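Long-range contacts in nitrogenase molybdenum-iron protein beta chain (Clostridium pasteurianum, PDB 4WES), which forms, with the alpha chain, the molybdenum-iron component of nitrogenase, which reduces dinitrogen to ammonium, and shares the [8Fe-7S] cluster with that chain: residues Leu310-Ala316 / Leu334-Tyr340; Asn403-Val407 / Val440-Lys444; Ser42-Cys48 / Thr105-Glu109. One frame throughout, in Å; residues are numbered along the deposited sequence.

Interaction 1: residues Leu310-Ala316 / Leu334-Tyr340; sequences LQGKKVA and LGAIPKY
Q311 reaches L334 because its chain doubles back: CG lies beside the backbone N (chi1 -57°) and a second bend at chi2 (-44°) turns the amide toward the other segment. There Q311 NE2 donates to L334 O at 3.0 Å, with the oxygen tilted out of the amide plane and the N-H well off straight. Q307 O is a second acceptor for the same nitrogen. Q311 OE1 comes within 3.4 Å of G335 CA. G335 has positive phi and ends helix 321-333 in a Schellman motif. G312, in the type II turn from L310 to K313, donates its N to G335 O at 2.8 Å in a nearly straight bond.

Beyond the turn, strands 314-318 and 337-343 run parallel. I337 N donates to K313 O and V315 N to I337 O. V315 O then takes two donors, K339 N at 2.8 Å and Y340 N at 3.3 Å. This fork marks a beta bulge: V315 pairs with P338, but A316 pairs with Y340.

Side chains add further contacts. A336 CB sits 3.4 Å from K313 O, and L310 CD1 meets L334 CD2 at 4.0 Å. A316 CB lies at the edge of the Y340 ring, while K339 CG covers one of its faces.

The contact joins the two strands of a right-handed beta-alpha-beta crossover. K314 NZ and K339 NZ stand 5.3 Å apart, and each forms a salt bridge with E384. That shared carboxylate probably offsets their like charges.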
loop_
_atom_site.group_PDB
_atom_site.type_symbol
_atom_site.label_atom_id
_atom_site.label_comp_id
_atom_site.label_asym_id
_atom_site.label_seq_id
_atom_site.Cartn_x
_atom_site.Cartn_y
_atom_site.Cartn_z
ATOM N N LEU B 310 -2.772 6.971 14.829
ATOM C CA LEU B 310 -4.214 6.812 14.729
ATOM C C LEU B 310 -4.998 7.767 15.610
ATOM O O LEU B 310 -6.109 8.162 15.269
ATOM C CB LEU B 310 -4.596 5.355 15.049
ATOM C CG LEU B 310 -4.024 4.324 14.084
ATOM C CD1 LEU B 310 -4.085 2.929 14.654
ATOM C CD2 LEU B 310 -4.781 4.374 12.773
ATOM N N GLN B 311 -4.457 8.103 16.773
ATOM C CA GLN B 311 -5.242 8.833 17.769
ATOM C C GLN B 311 -5.674 10.186 17.206
ATOM O O GLN B 311 -4.821 10.992 16.793
ATOM C CB GLN B 311 -4.486 9.044 19.088
ATOM C CG GLN B 311 -4.009 7.772 19.761
ATOM C CD GLN B 311 -5.055 6.696 19.761
ATOM O OE1 GLN B 311 -6.082 6.811 20.448
ATOM N NE2 GLN B 311 -4.808 5.654 18.965
ATOM N N GLY B 312 -6.974 10.453 17.271
ATOM C CA GLY B 312 -7.495 11.743 16.879
ATOM C C GLY B 312 -7.573 12.000 15.396
ATOM O O GLY B 312 -7.969 13.103 14.981
ATOM N N LYS B 313 -7.239 11.014 14.564
ATOM C CA LYS B 313 -7.308 11.216 13.120
ATOM C C LYS B 313 -8.753 11.368 12.690
ATOM O O LYS B 313 -9.592 10.541 13.068
ATOM C CB LYS B 313 -6.656 10.030 12.375
ATOM C CG LYS B 313 -5.132 9.957 12.486
ATOM C CD LYS B 313 -4.462 10.878 11.459
ATOM C CE LYS B 313 -2.957 10.814 11.470
ATOM N NZ LYS B 313 -2.431 11.320 12.715
ATOM N N LYS B 314 -9.018 12.361 11.835
ATOM C CA LYS B 314 -10.362 12.576 11.313
ATOM C C LYS B 314 -10.540 11.802 10.024
ATOM O O LYS B 314 -9.744 11.923 9.109
ATOM C CB LYS B 314 -10.596 14.059 11.050
ATOM C CG LYS B 314 -10.650 14.910 12.297
ATOM C CD LYS B 314 -10.731 16.405 11.956
ATOM C CE LYS B 314 -10.481 17.298 13.156
ATOM N NZ LYS B 314 -10.377 18.725 12.696
ATOM N N VAL B 315 -11.613 11.015 9.963
ATOM C CA VAL B 315 -11.838 10.105 8.845
ATOM C C VAL B 315 -13.154 10.441 8.139
ATOM O O VAL B 315 -14.190 10.622 8.782
ATOM C CB VAL B 315 -11.859 8.635 9.314
ATOM C CG1 VAL B 315 -11.903 7.690 8.124
ATOM C CG2 VAL B 315 -10.684 8.322 10.209
ATOM N N ALA B 316 -13.107 10.487 6.815
ATOM C CA ALA B 316 -14.323 10.525 5.983
ATOM C C ALA B 316 -14.545 9.146 5.412
ATOM O O ALA B 316 -13.613 8.541 4.880
ATOM C CB ALA B 316 -14.159 11.527 4.852
ATOM N N LEU B 334 -9.971 2.286 17.130
ATOM C CA LEU B 334 -8.581 2.632 16.842
ATOM C C LEU B 334 -8.132 3.930 17.512
ATOM O O LEU B 334 -6.942 4.252 17.487
ATOM C CB LEU B 334 -8.366 2.742 15.326
ATOM C CG LEU B 334 -8.461 1.385 14.600
ATOM C CD1 LEU B 334 -8.615 1.577 13.105
ATOM C CD2 LEU B 334 -7.269 0.507 14.908
ATOM N N GLY B 335 -9.079 4.696 18.070
ATOM C CA GLY B 335 -8.824 5.976 18.654
ATOM C C GLY B 335 -9.000 7.127 17.699
ATOM O O GLY B 335 -8.645 8.284 18.011
ATOM N N ALA B 336 -9.504 6.837 16.493
ATOM C CA ALA B 336 -9.712 7.847 15.447
ATOM C C ALA B 336 -11.187 8.314 15.484
ATOM O O ALA B 336 -12.011 7.827 16.261
ATOM C CB ALA B 336 -9.305 7.287 14.091
ATOM N N ILE B 337 -11.518 9.233 14.582
ATOM C CA ILE B 337 -12.789 9.921 14.594
ATOM C C ILE B 337 -13.516 9.738 13.271
ATOM O O ILE B 337 -13.037 10.219 12.246
ATOM C CB ILE B 337 -12.585 11.443 14.845
ATOM C CG1 ILE B 337 -11.936 11.682 16.200
ATOM C CG2 ILE B 337 -13.897 12.203 14.740
ATOM C CD1 ILE B 337 -11.368 13.072 16.378
ATOM N N PRO B 338 -14.702 9.113 13.278
ATOM C CA PRO B 338 -15.551 9.152 12.085
ATOM C C PRO B 338 -16.146 10.538 11.991
ATOM O O PRO B 338 -17.065 10.882 12.746
ATOM C CB PRO B 338 -16.611 8.060 12.356
ATOM C CG PRO B 338 -16.116 7.282 13.546
ATOM C CD PRO B 338 -15.310 8.295 14.339
ATOM N N LYS B 339 -15.567 11.351 11.115
ATOM C CA LYS B 339 -15.887 12.767 11.000
ATOM C C LYS B 339 -17.051 12.989 10.049
ATOM O O LYS B 339 -17.972 13.741 10.365
ATOM C CB LYS B 339 -14.640 13.518 10.566
ATOM C CG LYS B 339 -14.843 14.988 10.316
ATOM C CD LYS B 339 -15.298 15.707 11.543
ATOM C CE LYS B 339 -15.233 17.205 11.285
ATOM N NZ LYS B 339 -15.581 17.905 12.537
ATOM N N TYR B 340 -16.970 12.374 8.877
ATOM C CA TYR B 340 -18.023 12.455 7.841
ATOM C C TYR B 340 -18.344 11.024 7.495
ATOM O O TYR B 340 -17.456 10.272 7.131
ATOM C CB TYR B 340 -17.568 13.211 6.599
ATOM C CG TYR B 340 -17.077 14.613 6.866
ATOM C CD1 TYR B 340 -17.754 15.480 7.726
ATOM C CD2 TYR B 340 -15.912 15.097 6.287
ATOM C CE1 TYR B 340 -17.279 16.744 7.992
ATOM C CE2 TYR B 340 -15.446 16.376 6.534
ATOM C CZ TYR B 340 -16.150 17.191 7.385
ATOM O OH TYR B 340 -15.695 18.460 7.683
#

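Interaction 2: residues Asn403-Val407 / Val440-Lys444; sequences NIPFV and VILDK
The contact packs helix 426-448 against strand 406-408, an outermost strand, within this chain, of a five-stranded parallel alpha/beta sheet. It also takes in the loop that leads from helix 396-402 into that strand. P405 and V440 lie at its centre, with their CA atoms 5.4 Å apart.

P405 points its ring toward the helix. Its CB touches V440 CG2 at 3.8 Å and lies equally near V440 O. V440 spreads its two methyls over different partners. CG2, between the backbone N and the carbonyl carbon, also meets V407 CG2, and the two valines cross at about a right angle. CG1 rests 3.7 Å from F406 O. On the sheet side V440 also touches L388 of the neighbouring strand. V407 also packs on E436 and I437, about one turn earlier in the helix.

One turn on, K444 runs out fully extended, with CG opposite the backbone N (chi1 178°). The chain passes across the proline ring at about a right angle, with K444 CD 3.7 Å from P405 CG. Its apolar part thus packs on the ring, and its ammonium goes on to the C-terminal end of helix 396-402. N403 follows that helix. Its amide lies near K444 CE, and its ND2 is bonded to E448. The lysine uses the main chain instead: K444 NZ donates to N403 O at 2.8 Å, with a C=O...N angle of 168°.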
loop_
_atom_site.group_PDB
_atom_site.type_symbol
_atom_site.label_atom_id
_atom_site.label_comp_id
_atom_site.label_asym_id
_atom_site.label_seq_id
_atom_site.Cartn_x
_atom_site.Cartn_y
_atom_site.Cartn_z
ATOM N N ASN B 403 -5.726 16.087 -1.368
ATOM C CA ASN B 403 -4.497 15.530 -0.816
ATOM C C ASN B 403 -4.745 14.796 0.485
ATOM O O ASN B 403 -4.136 15.071 1.506
ATOM C CB ASN B 403 -3.420 16.602 -0.687
ATOM C CG ASN B 403 -2.047 16.025 -0.407
ATOM O OD1 ASN B 403 -1.789 14.839 -0.585
ATOM N ND2 ASN B 403 -1.133 16.873 0.030
ATOM N N ILE B 404 -5.629 13.787 0.438
ATOM C CA ILE B 404 -6.012 13.004 1.608
ATOM C C ILE B 404 -5.553 11.563 1.429
ATOM O O ILE B 404 -5.864 10.937 0.405
ATOM C CB ILE B 404 -7.552 12.990 1.805
ATOM C CG1 ILE B 404 -8.147 14.383 1.841
ATOM C CG2 ILE B 404 -7.911 12.252 3.083
ATOM C CD1 ILE B 404 -9.638 14.405 1.675
ATOM N N PRO B 405 -4.860 11.005 2.435
ATOM C CA PRO B 405 -4.557 9.542 2.397
ATOM C C PRO B 405 -5.819 8.737 2.187
ATOM O O PRO B 405 -6.828 8.983 2.831
ATOM C CB PRO B 405 -3.919 9.296 3.768
ATOM C CG PRO B 405 -3.298 10.612 4.109
ATOM C CD PRO B 405 -4.291 11.645 3.636
ATOM N N PHE B 406 -5.719 7.761 1.270
ATOM C CA PHE B 406 -6.898 7.123 0.711
ATOM C C PHE B 406 -6.825 5.604 0.809
ATOM O O PHE B 406 -5.873 4.994 0.339
ATOM C CB PHE B 406 -7.054 7.557 -0.749
ATOM C CG PHE B 406 -8.234 6.963 -1.487
ATOM C CD1 PHE B 406 -9.506 6.991 -0.953
ATOM C CD2 PHE B 406 -8.063 6.404 -2.753
ATOM C CE1 PHE B 406 -10.580 6.437 -1.632
ATOM C CE2 PHE B 406 -9.137 5.855 -3.430
ATOM C CZ PHE B 406 -10.395 5.880 -2.873
ATOM N N VAL B 407 -7.861 4.989 1.395
ATOM C CA VAL B 407 -8.046 3.559 1.481
ATOM C C VAL B 407 -9.243 3.143 0.644
ATOM O O VAL B 407 -10.361 3.562 0.926
ATOM C CB VAL B 407 -8.205 3.110 2.932
ATOM C CG1 VAL B 407 -8.493 1.614 3.041
ATOM C CG2 VAL B 407 -6.961 3.502 3.733
ATOM N N VAL B 440 -0.848 4.315 4.484
ATOM C CA VAL B 440 -1.152 5.487 3.676
ATOM C C VAL B 440 -0.915 6.786 4.431
ATOM O O VAL B 440 -0.463 7.796 3.842
ATOM C CB VAL B 440 -2.574 5.468 3.060
ATOM C CG1 VAL B 440 -2.738 4.335 2.092
ATOM C CG2 VAL B 440 -3.717 5.528 4.049
ATOM N N ILE B 441 -1.119 6.769 5.750
ATOM C CA ILE B 441 -0.815 7.926 6.586
ATOM C C ILE B 441 0.679 8.178 6.595
ATOM O O ILE B 441 1.142 9.316 6.378
ATOM C CB ILE B 441 -1.396 7.735 8.008
ATOM C CG1 ILE B 441 -2.933 7.845 7.949
ATOM C CG2 ILE B 441 -0.760 8.688 9.000
ATOM C CD1 ILE B 441 -3.613 7.408 9.229
ATOM N N LEU B 442 1.482 7.131 6.814
ATOM C CA LEU B 442 2.928 7.281 6.833
ATOM C C LEU B 442 3.504 7.630 5.470
ATOM O O LEU B 442 4.449 8.416 5.381
ATOM C CB LEU B 442 3.574 6.023 7.418
ATOM C CG LEU B 442 3.465 5.916 8.916
ATOM C CD1 LEU B 442 3.750 4.498 9.423
ATOM C CD2 LEU B 442 4.395 6.882 9.609
ATOM N N ASP B 443 2.940 7.093 4.393
ATOM C CA ASP B 443 3.421 7.429 3.069
ATOM C C ASP B 443 3.334 8.941 2.836
ATOM O O ASP B 443 4.259 9.559 2.291
ATOM C CB ASP B 443 2.593 6.715 1.991
ATOM C CG ASP B 443 3.011 5.268 1.723
ATOM O OD1 ASP B 443 4.064 4.812 2.206
ATOM O OD2 ASP B 443 2.224 4.617 1.004
ATOM N N LYS B 444 2.216 9.553 3.221
ATOM C CA LYS B 444 2.055 10.995 3.038
ATOM C C LYS B 444 3.055 11.745 3.906
ATOM O O LYS B 444 3.697 12.673 3.436
ATOM C CB LYS B 444 0.629 11.431 3.339
ATOM C CG LYS B 444 0.459 12.962 3.208
ATOM C CD LYS B 444 -0.947 13.427 3.420
ATOM C CE LYS B 444 -0.954 14.979 3.392
ATOM N NZ LYS B 444 -2.283 15.563 3.495
#

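Interaction 3: residues Ser42-Cys48 / Thr105-Glu109; sequences SHGSQGC and TCLSE. With CLF (Fe(8)-S(7) cluster), chain H.
Hydrogen bonds join H43 to the start of helix 106-111. S108 OG donates to H43 O at 2.7 Å, nearly in line with the carbonyl. The same hydroxyl accepts from T105 N at 3.1 Å in a straight bond. At the N-cap, T105 OG1 accepts from L107 N. With the bond from T105 N back to S108 OG, T105 and S108 form a capping box. S108 has two conformers, and its two hydroxyl bonds belong to one. The H43 ring is held elsewhere, by D113 and S69. A water links the segments, accepting from S45 N at 2.9 Å and also bonded to T105 OG1.

Van der Waals contacts fill the rest. T105 CG2, opposite the carbonyl carbon, touches both C48 SG and S42 OG, each 3.8 Å away. L107 CD2 packs on S45 CB. S108 CB approaches the H43 ring obliquely at CD2. T105 OG1 rests against G44 CA.

Metal bonds come last. C48 SG bridges two irons, FE2 and FE8 of the cluster, at 2.4 and 2.3 Å. C106 SG binds FE6 at 2.4 Å, and S141 OG binds the same iron. S45 OG lies 3.1 Å from the cluster sulfur S2A.

Two strand-to-helix connections, after strands 38-43 and 99-104, thus bring cysteine ligands of the helix starts to the cluster. This is the beta-chain half of the P-cluster site, shared with the alpha chain.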
loop_
_atom_site.group_PDB
_atom_site.type_symbol
_atom_site.label_atom_id
_atom_site.label_comp_id
_atom_site.label_asym_id
_atom_site.label_seq_id
_atom_site.Cartn_x
_atom_site.Cartn_y
_atom_site.Cartn_z
ATOM N N SER B 42 -31.312 -11.280 -16.046
ATOM C CA SER B 42 -31.842 -9.932 -15.896
ATOM C C SER B 42 -33.071 -9.753 -16.765
ATOM O O SER B 42 -32.997 -9.728 -17.995
ATOM C CB SER B 42 -30.759 -8.960 -16.318
ATOM O OG SER B 42 -31.207 -7.613 -16.215
ATOM N N HIS B 43 -34.241 -9.664 -16.124
ATOM C CA HIS B 43 -35.479 -9.551 -16.863
ATOM C C HIS B 43 -35.815 -8.061 -17.102
ATOM O O HIS B 43 -36.438 -7.392 -16.281
ATOM C CB HIS B 43 -36.605 -10.269 -16.094
ATOM C CG HIS B 43 -37.913 -10.252 -16.797
ATOM N ND1 HIS B 43 -38.121 -10.894 -17.999
ATOM C CD2 HIS B 43 -39.093 -9.702 -16.442
ATOM C CE1 HIS B 43 -39.379 -10.727 -18.352
ATOM N NE2 HIS B 43 -39.995 -10.015 -17.422
ATOM N N GLY B 44 -35.349 -7.551 -18.219
ATOM C CA GLY B 44 -35.506 -6.161 -18.582
ATOM C C GLY B 44 -34.868 -5.900 -19.932
ATOM O O GLY B 44 -34.574 -6.807 -20.686
ATOM N N SER B 45 -34.635 -4.617 -20.218
ATOM C CA SER B 45 -33.844 -4.249 -21.368
ATOM C C SER B 45 -32.381 -4.588 -21.091
ATOM O O SER B 45 -31.914 -4.527 -19.946
ATOM C CB SER B 45 -34.036 -2.744 -21.669
ATOM O OG SER B 45 -33.100 -2.290 -22.621
ATOM N N GLN B 46 -31.676 -5.014 -22.134
ATOM C CA GLN B 46 -30.329 -5.571 -22.010
ATOM C C GLN B 46 -29.276 -4.597 -21.566
ATOM O O GLN B 46 -28.203 -5.021 -21.129
ATOM C CB GLN B 46 -29.896 -6.228 -23.332
ATOM C CG GLN B 46 -29.646 -5.203 -24.444
ATOM C CD GLN B 46 -29.948 -5.683 -25.822
ATOM O OE1 GLN B 46 -30.143 -6.893 -26.070
ATOM N NE2 GLN B 46 -29.927 -4.755 -26.768
ATOM N N GLY B 47 -29.550 -3.282 -21.631
ATOM C CA GLY B 47 -28.555 -2.342 -21.131
ATOM C C GLY B 47 -28.208 -2.557 -19.685
ATOM O O GLY B 47 -27.058 -2.439 -19.285
ATOM N N CYS B 48 -29.234 -2.883 -18.886
ATOM C CA CYS B 48 -29.018 -3.164 -17.473
ATOM C C CYS B 48 -28.047 -4.341 -17.314
ATOM O O CYS B 48 -27.068 -4.259 -16.581
ATOM C CB CYS B 48 -30.369 -3.547 -16.837
ATOM S SG CYS B 48 -31.590 -2.214 -16.953
ATOM N N THR B 105 -35.846 -5.355 -13.407
ATOM C CA THR B 105 -35.322 -4.007 -13.553
ATOM C C THR B 105 -36.412 -2.988 -13.341
ATOM O O THR B 105 -37.573 -3.340 -13.235
ATOM C CB THR B 105 -34.677 -3.761 -14.936
ATOM O OG1 THR B 105 -35.686 -3.627 -15.936
ATOM C CG2 THR B 105 -33.693 -4.872 -15.330
ATOM N N CYS B 106 -36.046 -1.701 -13.330
ATOM C CA CYS B 106 -37.097 -0.691 -13.275
ATOM C C CYS B 106 -38.104 -0.820 -14.416
ATOM O O CYS B 106 -39.262 -0.451 -14.233
ATOM C CB CYS B 106 -36.487 0.699 -13.320
ATOM S SG CYS B 106 -35.253 0.990 -14.622
ATOM N N LEU B 107 -37.689 -1.337 -15.576
ATOM C CA LEU B 107 -38.612 -1.465 -16.703
ATOM C C LEU B 107 -39.679 -2.513 -16.406
ATOM O O LEU B 107 -40.886 -2.234 -16.498
ATOM C CB LEU B 107 -37.851 -1.879 -17.950
ATOM C CG LEU B 107 -38.679 -2.052 -19.213
ATOM C CD1 LEU B 107 -39.587 -0.859 -19.510
ATOM C CD2 LEU B 107 -37.804 -2.369 -20.403
ATOM N N SER B 108 -39.256 -3.733 -16.066
ATOM C CA SER B 108 -40.246 -4.774 -15.835
ATOM C C SER B 108 -41.085 -4.488 -14.587
ATOM O O SER B 108 -42.262 -4.874 -14.548
ATOM C CB SER B 108 -39.574 -6.137 -15.810
ATOM O OG SER B 108 -38.403 -6.141 -15.004
ATOM N N GLU B 109 -40.521 -3.833 -13.581
ATOM C CA GLU B 109 -41.274 -3.472 -12.400
ATOM C C GLU B 109 -42.295 -2.355 -12.717
ATOM O O GLU B 109 -43.443 -2.403 -12.251
ATOM C CB GLU B 109 -40.338 -3.084 -11.273
ATOM C CG GLU B 109 -39.507 -4.272 -10.753
ATOM C CD GLU B 109 -40.344 -5.345 -10.079
ATOM O OE1 GLU B 109 -41.363 -4.997 -9.474
ATOM O OE2 GLU B 109 -40.000 -6.528 -10.199
HETATM FE FE1 CLF H . -32.962 0.948 -19.094
HETATM FE FE2 CLF H . -30.995 -0.295 -18.187
HETATM FE FE3 CLF H . -30.515 1.342 -20.360
HETATM FE FE4 CLF H . -31.078 2.318 -17.893
HETATM S S1 CLF H . -32.611 0.899 -16.736
HETATM S S2A CLF H . -31.751 -0.620 -20.328
HETATM S S4A CLF H . -29.219 1.145 -18.491
HETATM S S3A CLF H . -32.103 2.977 -19.859
HETATM FE FE5 CLF H . -30.401 2.386 -14.512
HETATM FE FE6 CLF H . -33.341 0.693 -13.259
HETATM FE FE7 CLF H . -30.662 0.201 -12.878
HETATM FE FE8 CLF H . -31.371 -0.566 -15.358
HETATM S S2B CLF H . -31.725 2.236 -12.746
HETATM S S3B CLF H . -32.284 -1.358 -13.431
HETATM S S4B CLF H . -29.337 0.371 -14.761
HETATM O O HOH W 1 -34.549 -2.512 -18.216
#

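Overall arrangement
Following the chain from the N terminus, interaction 3 comes first. It closes a long loop between 42-48 and 105-109, and ties two strand ends of the first parallel sheet together at the cluster. Interaction 1 follows, across helix 321-333, and joins neighbouring strands of the last sheet. Interaction 2 comes later still and brings helix 426-448 back onto an outermost strand of that sheet. The three are in series; none nests within or crosses another. Interactions 1 and 2 meet where K313 CE packs on I441 CG2 at 3.9 Å. Interaction 3 stands apart, its centre about 41 Å from that of interaction 1, on the opposite side of the chain's centre.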